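Local coordinates for protein lysozyme C (Equus asinus, PDB 5XUW) that hydrolyses the beta-1,4 linkages between N-acetylmuramic acid and N-acetylglucosamine in bacterial peptidoglycan, and binds one calcium ion, at residues Lys13-Asp18 and Asp90-Ala95; Arg97-Arg100 and Gly104-Ala107; Phe57-Lys62 and Ser106-Trp111; Cys6-Lys11 and Asn27-Ala32. All coordinates share one frame; numbering follows the deposited sequence.

Contact 1 (Lys13-Asp18 and Asp90-Ala95); sequences KAQEMD and DDISCA. With CA (calcium ion), chain C.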
loop_
_atom_site.group_PDB
_atom_site.type_symbol
_atom_site.label_atom_id
_atom_site.label_comp_id
_atom_site.label_asym_id
_atom_site.label_seq_id
_atom_site.Cartn_x
_atom_site.Cartn_y
_atom_site.Cartn_z
ATOM N N LYS A 13 6.623 8.789 -6.526
ATOM C CA LYS A 13 7.527 9.946 -6.445
ATOM C C LYS A 13 6.772 11.260 -6.663
ATOM O O LYS A 13 6.986 12.237 -5.937
ATOM C CB LYS A 13 8.671 9.836 -7.459
ATOM C CG LYS A 13 9.671 10.993 -7.379
ATOM C CD LYS A 13 10.922 10.754 -8.206
ATOM C CE LYS A 13 11.787 12.009 -8.305
ATOM N NZ LYS A 13 12.156 12.549 -6.966
ATOM N N ALA A 14 5.892 11.270 -7.656
ATOM C CA ALA A 14 5.106 12.465 -7.982
ATOM C C ALA A 14 4.127 12.841 -6.871
ATOM O O ALA A 14 3.789 14.020 -6.719
ATOM C CB ALA A 14 4.362 12.265 -9.293
ATOM N N GLN A 15 3.662 11.846 -6.110
ATOM C CA GLN A 15 2.795 12.071 -4.943
ATOM C C GLN A 15 3.584 12.186 -3.622
ATOM O O GLN A 15 3.045 11.896 -2.560
ATOM C CB GLN A 15 1.755 10.945 -4.834
ATOM C CG GLN A 15 0.859 10.779 -6.053
ATOM C CD GLN A 15 -0.083 11.945 -6.257
ATOM O OE1 GLN A 15 -0.803 12.355 -5.345
ATOM N NE2 GLN A 15 -0.090 12.482 -7.459
ATOM N N GLU A 16 4.856 12.583 -3.698
ATOM C CA GLU A 16 5.680 12.923 -2.531
ATOM C C GLU A 16 5.913 11.773 -1.545
ATOM O O GLU A 16 6.062 12.001 -0.342
ATOM C CB GLU A 16 5.123 14.173 -1.826
ATOM C CG GLU A 16 5.148 15.405 -2.718
ATOM C CD GLU A 16 4.710 16.678 -2.017
ATOM O OE1 GLU A 16 4.932 17.757 -2.601
ATOM O OE2 GLU A 16 4.149 16.613 -0.898
ATOM N N MET A 17 5.978 10.540 -2.050
ATOM C CA MET A 17 6.161 9.377 -1.172
ATOM C C MET A 17 7.601 9.085 -0.796
ATOM O O MET A 17 7.832 8.351 0.174
ATOM C CB MET A 17 5.538 8.120 -1.773
ATOM C CG MET A 17 4.022 8.173 -1.831
ATOM S SD MET A 17 3.314 8.168 -0.178
ATOM C CE MET A 17 3.046 6.423 0.089
ATOM N N ASP A 18 8.567 9.620 -1.537
ATOM C CA ASP A 18 9.970 9.349 -1.214
ATOM C C ASP A 18 10.335 9.951 0.140
ATOM O O ASP A 18 10.287 11.170 0.319
ATOM C CB ASP A 18 10.923 9.873 -2.285
ATOM C CG ASP A 18 12.356 9.447 -2.034
ATOM O OD1 ASP A 18 12.578 8.333 -1.501
ATOM O OD2 ASP A 18 13.271 10.220 -2.364
ATOM N N ASP A 90 -6.159 8.236 -3.886
ATOM C CA ASP A 90 -6.831 8.042 -2.598
ATOM C C ASP A 90 -6.223 6.869 -1.820
ATOM O O ASP A 90 -6.121 6.923 -0.579
ATOM C CB ASP A 90 -8.364 7.961 -2.712
ATOM C CG ASP A 90 -8.853 6.960 -3.740
ATOM O OD1 ASP A 90 -8.060 6.116 -4.210
ATOM O OD2 ASP A 90 -10.059 7.029 -4.097
ATOM N N ASP A 91 -5.765 5.845 -2.536
ATOM C CA ASP A 91 -4.975 4.753 -1.905
ATOM C C ASP A 91 -3.714 5.304 -1.247
ATOM O O ASP A 91 -3.362 4.924 -0.111
ATOM C CB ASP A 91 -4.553 3.675 -2.911
ATOM C CG ASP A 91 -5.717 3.061 -3.656
ATOM O OD1 ASP A 91 -6.384 3.795 -4.404
ATOM O OD2 ASP A 91 -5.936 1.837 -3.527
ATOM N N ILE A 92 -3.037 6.204 -1.957
ATOM C CA ILE A 92 -1.801 6.820 -1.452
ATOM C C ILE A 92 -2.082 7.684 -0.221
ATOM O O ILE A 92 -1.367 7.612 0.779
ATOM C CB ILE A 92 -1.108 7.664 -2.542
ATOM C CG1 ILE A 92 -0.482 6.746 -3.601
ATOM C CG2 ILE A 92 -0.053 8.597 -1.950
ATOM C CD1 ILE A 92 -0.135 7.445 -4.894
ATOM N N SER A 93 -3.099 8.526 -0.307
ATOM C CA SER A 93 -3.464 9.349 0.846
ATOM C C SER A 93 -3.771 8.490 2.070
ATOM O O SER A 93 -3.375 8.850 3.175
ATOM C CB SER A 93 -4.630 10.271 0.525
ATOM O OG SER A 93 -5.709 9.533 0.022
ATOM N N CYS A 94 -4.434 7.349 1.870
ATOM C CA CYS A 94 -4.732 6.434 2.966
ATOM C C CYS A 94 -3.474 5.750 3.510
ATOM O O CYS A 94 -3.294 5.644 4.730
ATOM C CB CYS A 94 -5.775 5.398 2.543
ATOM S SG CYS A 94 -6.311 4.280 3.860
ATOM N N ALA A 95 -2.597 5.295 2.617
ATOM C CA ALA A 95 -1.334 4.673 3.052
ATOM C C ALA A 95 -0.461 5.655 3.866
ATOM O O ALA A 95 0.203 5.258 4.838
ATOM C CB ALA A 95 -0.569 4.130 1.859
HETATM CA CA CA C . -8.292 4.333 -5.865
HETATM O O HOH W 1 -9.529 6.178 -6.663
HETATM O O HOH W 2 -7.382 2.193 -6.501
#

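Contact 2 (Arg97-Arg100 and Gly104-Ala107); sequences RVVR and GMSA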
loop_
_atom_site.group_PDB
_atom_site.type_symbol
_atom_site.label_atom_id
_atom_site.label_comp_id
_atom_site.label_asym_id
_atom_site.label_seq_id
_atom_site.Cartn_x
_atom_site.Cartn_y
_atom_site.Cartn_z
ATOM N N ARG A 97 -1.700 7.955 5.843
ATOM C CA ARG A 97 -2.325 7.874 7.177
ATOM C C ARG A 97 -1.865 6.595 7.897
ATOM O O ARG A 97 -1.458 6.653 9.066
ATOM C CB ARG A 97 -3.872 8.000 7.073
ATOM C CG ARG A 97 -4.718 7.625 8.302
ATOM C CD ARG A 97 -4.660 8.635 9.446
ATOM N NE ARG A 97 -5.367 8.179 10.669
ATOM C CZ ARG A 97 -4.962 7.201 11.486
ATOM N NH1 ARG A 97 -3.840 6.528 11.247
ATOM N NH2 ARG A 97 -5.691 6.863 12.557
ATOM N N VAL A 98 -1.853 5.459 7.194
ATOM C CA VAL A 98 -1.476 4.193 7.829
ATOM C C VAL A 98 -0.050 4.242 8.391
ATOM O O VAL A 98 0.145 3.853 9.551
ATOM C CB VAL A 98 -1.624 2.982 6.874
ATOM C CG1 VAL A 98 -1.137 1.702 7.543
ATOM C CG2 VAL A 98 -3.074 2.828 6.419
ATOM N N VAL A 99 0.925 4.713 7.607
ATOM C CA VAL A 99 2.340 4.692 8.077
ATOM C C VAL A 99 2.633 5.566 9.271
ATOM O O VAL A 99 3.623 5.327 9.949
ATOM C CB VAL A 99 3.460 5.177 7.099
ATOM C CG1 VAL A 99 4.120 4.041 6.375
ATOM C CG2 VAL A 99 3.083 6.397 6.273
ATOM N N ARG A 100 1.845 6.618 9.472
ATOM C CA ARG A 100 2.074 7.520 10.597
ATOM C C ARG A 100 1.678 6.881 11.936
ATOM O O ARG A 100 2.076 7.378 12.984
ATOM C CB ARG A 100 1.379 8.868 10.375
ATOM C CG ARG A 100 1.982 9.645 9.218
ATOM C CD ARG A 100 1.460 11.071 9.146
ATOM N NE ARG A 100 2.192 11.980 10.030
ATOM C CZ ARG A 100 1.828 13.230 10.320
ATOM N NH1 ARG A 100 0.715 13.762 9.810
ATOM N NH2 ARG A 100 2.580 13.961 11.142
ATOM N N GLY A 104 4.406 1.939 11.858
ATOM C CA GLY A 104 5.011 2.391 10.607
ATOM C C GLY A 104 4.655 1.424 9.489
ATOM O O GLY A 104 3.532 0.903 9.434
ATOM N N MET A 105 5.627 1.122 8.633
ATOM C CA MET A 105 5.383 0.226 7.499
ATOM C C MET A 105 5.185 -1.225 7.920
ATOM O O MET A 105 4.668 -2.023 7.131
ATOM C CB MET A 105 6.477 0.327 6.423
ATOM C CG MET A 105 6.326 1.513 5.482
ATOM S SD MET A 105 7.239 1.294 3.934
ATOM C CE MET A 105 6.154 0.174 3.108
ATOM N N SER A 106 5.537 -1.576 9.166
ATOM C CA SER A 106 5.265 -2.931 9.661
ATOM C C SER A 106 3.772 -3.263 9.788
ATOM O O SER A 106 3.430 -4.400 10.060
ATOM C CB SER A 106 5.989 -3.195 10.983
ATOM O OG SER A 106 7.387 -3.207 10.771
ATOM N N ALA A 107 2.893 -2.273 9.600
ATOM C CA ALA A 107 1.470 -2.534 9.364
ATOM C C ALA A 107 1.228 -3.519 8.214
ATOM O O ALA A 107 0.250 -4.282 8.239
ATOM C CB ALA A 107 0.728 -1.232 9.096
HETATM O O HOH W 3 1.224 1.688 10.886
#

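Contact 3 (Phe57-Lys62 and Ser106-Trp111); sequences FQLNSK and SAWKAW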
loop_
_atom_site.group_PDB
_atom_site.type_symbol
_atom_site.label_atom_id
_atom_site.label_comp_id
_atom_site.label_asym_id
_atom_site.label_seq_id
_atom_site.Cartn_x
_atom_site.Cartn_y
_atom_site.Cartn_z
ATOM N N PHE A 57 -2.263 -1.449 -1.974
ATOM C CA PHE A 57 -1.656 -1.452 -0.647
ATOM C C PHE A 57 -2.411 -2.305 0.373
ATOM O O PHE A 57 -2.122 -2.226 1.565
ATOM C CB PHE A 57 -1.532 -0.026 -0.118
ATOM C CG PHE A 57 -0.840 0.926 -1.056
ATOM C CD1 PHE A 57 0.378 0.595 -1.651
ATOM C CD2 PHE A 57 -1.384 2.186 -1.307
ATOM C CE1 PHE A 57 1.016 1.482 -2.501
ATOM C CE2 PHE A 57 -0.737 3.082 -2.149
ATOM C CZ PHE A 57 0.467 2.732 -2.741
ATOM N N GLN A 58 -3.364 -3.120 -0.085
ATOM C CA GLN A 58 -4.065 -4.077 0.755
ATOM C C GLN A 58 -4.552 -3.451 2.067
ATOM O O GLN A 58 -4.242 -3.916 3.162
ATOM C CB GLN A 58 -3.182 -5.308 0.980
ATOM C CG GLN A 58 -3.044 -6.165 -0.258
ATOM C CD GLN A 58 -4.324 -6.901 -0.603
ATOM O OE1 GLN A 58 -4.617 -7.950 -0.031
ATOM N NE2 GLN A 58 -5.104 -6.344 -1.525
ATOM N N LEU A 59 -5.351 -2.398 1.912
ATOM C CA LEU A 59 -5.866 -1.629 3.036
ATOM C C LEU A 59 -7.105 -2.308 3.597
ATOM O O LEU A 59 -8.012 -2.684 2.846
ATOM C CB LEU A 59 -6.157 -0.200 2.601
ATOM C CG LEU A 59 -4.951 0.545 2.036
ATOM C CD1 LEU A 59 -5.380 1.785 1.273
ATOM C CD2 LEU A 59 -3.956 0.884 3.141
ATOM N N ASN A 60 -7.116 -2.519 4.914
ATOM C CA ASN A 60 -8.127 -3.351 5.551
ATOM C C ASN A 60 -9.434 -2.631 5.895
ATOM O O ASN A 60 -9.452 -1.435 6.172
ATOM C CB ASN A 60 -7.561 -4.100 6.780
ATOM C CG ASN A 60 -7.340 -3.212 7.980
ATOM O OD1 ASN A 60 -8.276 -2.615 8.512
ATOM N ND2 ASN A 60 -6.094 -3.137 8.437
ATOM N N SER A 61 -10.496 -3.426 5.896
ATOM C CA SER A 61 -11.885 -3.021 6.093
ATOM C C SER A 61 -12.281 -2.828 7.565
ATOM O O SER A 61 -13.457 -2.601 7.846
ATOM C CB SER A 61 -12.770 -4.136 5.526
ATOM O OG SER A 61 -12.475 -5.367 6.212
ATOM N N LYS A 62 -11.334 -2.978 8.495
ATOM C CA LYS A 62 -11.606 -2.850 9.928
ATOM C C LYS A 62 -11.159 -1.502 10.477
ATOM O O LYS A 62 -11.838 -0.935 11.323
ATOM C CB LYS A 62 -10.922 -3.982 10.702
ATOM C CG LYS A 62 -11.038 -3.866 12.216
ATOM C CD LYS A 62 -10.605 -5.152 12.893
ATOM C CE LYS A 62 -10.686 -5.039 14.405
ATOM N NZ LYS A 62 -10.353 -6.336 15.057
ATOM N N SER A 106 5.537 -1.576 9.166
ATOM C CA SER A 106 5.265 -2.931 9.661
ATOM C C SER A 106 3.772 -3.263 9.788
ATOM O O SER A 106 3.430 -4.400 10.060
ATOM C CB SER A 106 5.989 -3.195 10.983
ATOM O OG SER A 106 7.387 -3.207 10.771
ATOM N N ALA A 107 2.893 -2.273 9.600
ATOM C CA ALA A 107 1.470 -2.534 9.364
ATOM C C ALA A 107 1.228 -3.519 8.214
ATOM O O ALA A 107 0.250 -4.282 8.239
ATOM C CB ALA A 107 0.728 -1.232 9.096
ATOM N N TRP A 108 2.108 -3.495 7.213
ATOM C CA TRP A 108 1.968 -4.339 6.032
ATOM C C TRP A 108 2.802 -5.606 6.224
ATOM O O TRP A 108 4.031 -5.574 6.187
ATOM C CB TRP A 108 2.387 -3.565 4.786
ATOM C CG TRP A 108 1.391 -2.513 4.350
ATOM C CD1 TRP A 108 0.238 -2.722 3.652
ATOM C CD2 TRP A 108 1.480 -1.088 4.560
ATOM N NE1 TRP A 108 -0.400 -1.525 3.415
ATOM C CE2 TRP A 108 0.337 -0.506 3.966
ATOM C CE3 TRP A 108 2.401 -0.260 5.203
ATOM C CZ2 TRP A 108 0.106 0.875 3.981
ATOM C CZ3 TRP A 108 2.181 1.097 5.221
ATOM C CH2 TRP A 108 1.032 1.662 4.607
ATOM N N LYS A 109 2.120 -6.720 6.448
ATOM C CA LYS A 109 2.809 -7.979 6.758
ATOM C C LYS A 109 3.697 -8.482 5.615
ATOM O O LYS A 109 4.751 -9.067 5.862
ATOM C CB LYS A 109 1.803 -9.051 7.162
ATOM C CG LYS A 109 1.032 -8.707 8.435
ATOM C CD LYS A 109 0.536 -9.965 9.133
ATOM C CE LYS A 109 -0.543 -9.661 10.159
ATOM N NZ LYS A 109 -1.077 -10.912 10.770
ATOM N N ALA A 110 3.287 -8.254 4.368
ATOM C CA ALA A 110 4.108 -8.684 3.226
ATOM C C ALA A 110 5.389 -7.837 3.111
ATOM O O ALA A 110 6.439 -8.362 2.731
ATOM C CB ALA A 110 3.305 -8.667 1.934
ATOM N N TRP A 111 5.308 -6.554 3.462
ATOM C CA TRP A 111 6.501 -5.713 3.556
ATOM C C TRP A 111 7.443 -6.250 4.635
ATOM O O TRP A 111 8.657 -6.380 4.414
ATOM C CB TRP A 111 6.132 -4.248 3.818
ATOM C CG TRP A 111 7.342 -3.372 3.968
ATOM C CD1 TRP A 111 8.080 -2.796 2.972
ATOM C CD2 TRP A 111 7.968 -3.016 5.189
ATOM N NE1 TRP A 111 9.147 -2.101 3.508
ATOM C CE2 TRP A 111 9.092 -2.213 4.871
ATOM C CE3 TRP A 111 7.687 -3.286 6.534
ATOM C CZ2 TRP A 111 9.929 -1.681 5.852
ATOM C CZ3 TRP A 111 8.525 -2.762 7.501
ATOM C CH2 TRP A 111 9.622 -1.956 7.154
#

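Contact 4 (Cys6-Lys11 and Asn27-Ala32); sequences CELAHK and NWVCMA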
loop_
_atom_site.group_PDB
_atom_site.type_symbol
_atom_site.label_atom_id
_atom_site.label_comp_id
_atom_site.label_asym_id
_atom_site.label_seq_id
_atom_site.Cartn_x
_atom_site.Cartn_y
_atom_site.Cartn_z
ATOM N N CYS A 6 8.581 0.311 -12.242
ATOM C CA CYS A 6 9.047 1.683 -12.482
ATOM C C CYS A 6 7.925 2.702 -12.679
ATOM O O CYS A 6 8.053 3.860 -12.261
ATOM C CB CYS A 6 10.027 1.722 -13.650
ATOM S SG CYS A 6 11.585 0.910 -13.235
ATOM N N GLU A 7 6.833 2.278 -13.312
ATOM C CA GLU A 7 5.641 3.105 -13.395
ATOM C C GLU A 7 5.163 3.507 -12.001
ATOM O O GLU A 7 4.868 4.684 -11.750
ATOM C CB GLU A 7 4.523 2.354 -14.103
ATOM C CG GLU A 7 3.285 3.191 -14.362
ATOM C CD GLU A 7 2.164 2.376 -14.969
ATOM O OE1 GLU A 7 2.303 1.135 -15.081
ATOM O OE2 GLU A 7 1.144 2.996 -15.319
ATOM N N LEU A 8 5.077 2.526 -11.104
ATOM C CA LEU A 8 4.629 2.807 -9.740
ATOM C C LEU A 8 5.604 3.733 -9.024
ATOM O O LEU A 8 5.185 4.690 -8.381
ATOM C CB LEU A 8 4.404 1.522 -8.940
ATOM C CG LEU A 8 3.843 1.736 -7.526
ATOM C CD1 LEU A 8 2.513 2.488 -7.556
ATOM C CD2 LEU A 8 3.692 0.412 -6.785
ATOM N N ALA A 9 6.900 3.469 -9.169
ATOM C CA ALA A 9 7.933 4.307 -8.534
ATOM C C ALA A 9 7.779 5.789 -8.908
ATOM O O ALA A 9 7.791 6.675 -8.053
ATOM C CB ALA A 9 9.311 3.807 -8.915
ATOM N N HIS A 10 7.573 6.051 -10.191
ATOM C CA HIS A 10 7.411 7.429 -10.659
ATOM C C HIS A 10 6.103 8.091 -10.215
ATOM O O HIS A 10 6.102 9.271 -9.864
ATOM C CB HIS A 10 7.631 7.499 -12.166
ATOM C CG HIS A 10 9.078 7.468 -12.516
ATOM N ND1 HIS A 10 9.856 8.603 -12.506
ATOM C CD2 HIS A 10 9.915 6.437 -12.766
ATOM C CE1 HIS A 10 11.101 8.280 -12.794
ATOM N NE2 HIS A 10 11.165 6.969 -12.960
ATOM N N LYS A 11 5.016 7.329 -10.206
ATOM C CA LYS A 11 3.740 7.795 -9.658
ATOM C C LYS A 11 3.885 8.175 -8.176
ATOM O O LYS A 11 3.523 9.277 -7.767
ATOM C CB LYS A 11 2.683 6.708 -9.838
ATOM C CG LYS A 11 1.311 7.004 -9.248
ATOM C CD LYS A 11 0.710 8.307 -9.743
ATOM C CE LYS A 11 -0.704 8.481 -9.207
ATOM N NZ LYS A 11 -1.315 9.779 -9.608
ATOM N N ASN A 27 11.224 1.273 -0.633
ATOM C CA ASN A 27 10.412 0.594 0.382
ATOM C C ASN A 27 8.912 0.624 0.091
ATOM O O ASN A 27 8.227 -0.386 0.237
ATOM C CB ASN A 27 10.721 1.134 1.783
ATOM C CG ASN A 27 11.825 0.361 2.445
ATOM O OD1 ASN A 27 11.641 -0.803 2.790
ATOM N ND2 ASN A 27 12.991 0.984 2.602
ATOM N N TRP A 28 8.416 1.780 -0.321
ATOM C CA TRP A 28 7.005 1.929 -0.704
ATOM C C TRP A 28 6.619 1.044 -1.898
ATOM O O TRP A 28 5.563 0.395 -1.898
ATOM C CB TRP A 28 6.717 3.392 -1.040
ATOM C CG TRP A 28 6.603 4.255 0.169
ATOM C CD1 TRP A 28 7.482 5.198 0.610
ATOM C CD2 TRP A 28 5.532 4.232 1.105
ATOM N NE1 TRP A 28 7.009 5.773 1.772
ATOM C CE2 TRP A 28 5.814 5.191 2.094
ATOM C CE3 TRP A 28 4.351 3.494 1.197
ATOM C CZ2 TRP A 28 4.941 5.445 3.158
ATOM C CZ3 TRP A 28 3.494 3.735 2.249
ATOM C CH2 TRP A 28 3.789 4.706 3.212
ATOM N N VAL A 29 7.473 1.040 -2.924
ATOM C CA VAL A 29 7.231 0.216 -4.108
ATOM C C VAL A 29 7.319 -1.269 -3.742
ATOM O O VAL A 29 6.494 -2.078 -4.186
ATOM C CB VAL A 29 8.187 0.578 -5.270
ATOM C CG1 VAL A 29 7.976 -0.339 -6.464
ATOM C CG2 VAL A 29 7.964 2.019 -5.708
ATOM N N CYS A 30 8.297 -1.616 -2.911
ATOM C CA CYS A 30 8.453 -2.995 -2.439
ATOM C C CYS A 30 7.209 -3.485 -1.700
ATOM O O CYS A 30 6.716 -4.592 -1.952
ATOM C CB CYS A 30 9.708 -3.136 -1.570
ATOM S SG CYS A 30 10.220 -4.839 -1.278
ATOM N N MET A 31 6.667 -2.653 -0.814
ATOM C CA MET A 31 5.452 -3.036 -0.091
ATOM C C MET A 31 4.346 -3.347 -1.100
ATOM O O MET A 31 3.672 -4.367 -0.978
ATOM C CB MET A 31 5.041 -1.941 0.900
ATOM C CG MET A 31 3.719 -2.165 1.626
ATOM S SD MET A 31 2.277 -1.492 0.781
ATOM C CE MET A 31 2.539 0.263 1.040
ATOM N N ALA A 32 4.193 -2.517 -2.127
ATOM C CA ALA A 32 3.155 -2.770 -3.123
ATOM C C ALA A 32 3.389 -4.079 -3.888
ATOM O O ALA A 32 2.439 -4.825 -4.136
ATOM C CB ALA A 32 3.033 -1.603 -4.081
#

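Contact 1 (Lys13-Asp18 and Asp90-Ala95)
Ile92 meets Gln15 and Met17 with its two branches. CB sends CG1 beside the backbone N (chi1 -72°) and CG2 anti to it. CG1 carries on to CD1, and the CD1 methyl lies 3.7 Å from Gln15 CG; the two side chains cross at about a right angle. CG2 touches both residues: it is 3.8 Å from Met17 SD and 4.1 Å from Gln15 CB. Gln15 meets Ile92 with its aliphatic CB and CG.

The touching atoms are aliphatic carbons and the Met17 sulfur, and no hydrogen bond crosses between the segments. A Schellman motif ends helix 5-14 here: Glu16, with positive phi, is its C-prime residue, with Met17 N bonded to Leu12 O and Glu16 N to Lys13 O. The turn brings Met17 back toward helix 89-100.

The residues just before Ile92 bind calcium. Asp90 OD1 is 2.4 Å and Asp91 OD1 2.5 Å from the ion, which also holds two waters. Lys82 O, Asp85 OD1 and Asn87 O complete the site. Asp90 O accepts from both Ser93 OG and Cys94 N. Cys94, in the same helix, forms a disulfide with Cys76. Ile92 also packs on Leu12 of helix 5-14, while Met17 and Ala95 reach Trp28 of helix 25-36.

Contact 2 (Arg97-Arg100 and Gly104-Ala107)
Val99 CG1 presses on Met105 CG at 3.5 Å, closer than carbons usually pack. The two side chains lie side by side and point the same way. Val99 is off a regular staggered position (chi1 -97°), and its CG1 is also 4.0 Å from Met105 N. Beside this pair the backbones come close as well. Gly104 CA directs a C-H at Val99 O, with a CA to O distance of 3.3 Å and an angle of 174° at the hydrogen.

Residues 97-100 lie on helix 89-100, and the chain turns back against them after three residues. Residues 105-107 form a short 3-10 segment, with Ala107 N bonded to Gly104 O. The chain thus reverses after helix 89-100 and runs through this segment to helix 109-114, in the alpha domain of the C-type lysozyme fold. Trp108 and Trp28 both lie against Val99, and Met105 packs on Met31.

The other side is looser. Val98 CG1, held anti to the backbone N (chi1 176°), meets only Ala107 CB across the contact, at 3.8 Å. Val98 O and Gly104 O are both acceptors, and a water that donates to each joins them. Water 3 lies 2.8 Å from Val98 O and 2.8 Å from Gly104 O.

Contact 3 (Phe57-Lys62 and Ser106-Trp111)
Trp108 sets the edge of its indole against Phe57 and Leu59. NE1 donates to Phe57 O at 2.6 Å, a short bond that is clearly bent, with 137° at the hydrogen. The oxygen lies near the plane of the ring, and NE1 lies in the carbonyl plane. The neighbouring CD1 of Trp108 is 3.2 Å from the same Phe57 O. Further round the rim, CZ2 touches Leu59 CD2 at 4.1 Å. CG of Trp108 sits beside its backbone N (chi1 -73°), which turns the ring toward the strand segment. Ala107 CB lies over one face, offset toward the rim.

Trp108 is at the N-cap position of helix 109-114, and Leu59 belongs to strand 59-60 at the edge of the three-stranded sheet. The contact thus joins the alpha and beta parts of the lysozyme fold, between which the catalytic cleft runs. Gln58 and Leu59 form a G1 beta bulge facing Tyr54. Asn60 OD1 accepts from Lys62 N, two residues on, at 3.1 Å: an Asx turn.

Glu35, predicted to be catalytic, packs on Trp108, and its OE2 accepts from Ala110 N. The Phe57 ring leads away from Trp108 and packs on Met31 and Ala95. Gln58 and Asn60 both touch Asp53, the other predicted catalytic residue.

Contact 4 (Cys6-Lys11 and Asn27-Ala32)
Leu8 and Val29 are the bumps of this helix pair, and Ala9 and Ala32 give the low ground they fill. Leu8 has CG anti to the backbone N (chi1 -176°), which carries its branch across to the other helix. There CD2 settles on Ala32 CB at 3.4 Å, tighter than usual van der Waals contact. The same methyl passes Val29 CG1 more loosely, at 4.4 Å. Val29 answers from the other helix. Its CG2 reaches the backbone beside Ala9, 3.6 Å from Ala9 CA and 3.9 Å from Ala9 CB. Its CG1 lies anti to the backbone N and is the branch that faces Leu8.

Each large side chain is therefore set against a small residue of the partner helix. The backbones come closest at Ala9 and Val29, whose CA atoms are 6.1 Å apart. The axes of 6-11 and 27-32 approach to 9.7 Å. Their N-to-C directions differ by 132°, roughly midway between perpendicular and antiparallel. Both belong to the alpha part of the C-type lysozyme fold.

Polar and covalent ties lie around the interface. Cys6 is joined to Cys127 and Cys30 to Cys115 by disulfides, Glu7 forms a salt bridge with Lys1, and Lys11 forms one with Asp89. Val29 also packs on Lys5 and Leu12. Between the two segments there is no hydrogen bond or salt bridge. The side chains that meet are all aliphatic, so fit and burial hold this pair rather than directed bonds.

How the contacts relate
Contacts 1 and 2 follow each other along helix 89-100, their centres about 12 Å apart. Contact 3 reaches contact 1 through Phe57 CD2, 3.6 Å from Asp91 O, and through Leu59 CD1, 3.7 Å from Cys94 SG. Contacts 1 and 4 both use helix 5-14, with centres about 10 Å apart. Contacts 2 and 3 share Ser106 and Ala107, with centres about 9 Å apart. Contact 4 joins by Trp28, which packs on Val99 of contact 2, and by Met31, whose CG is 3.6 Å from Trp108 CG of contact 3. Contact 1 holds two calcium ligands. Contact 3 lies nearest the predicted catalytic Glu35, about 3 Å between its side chain and that of Trp108.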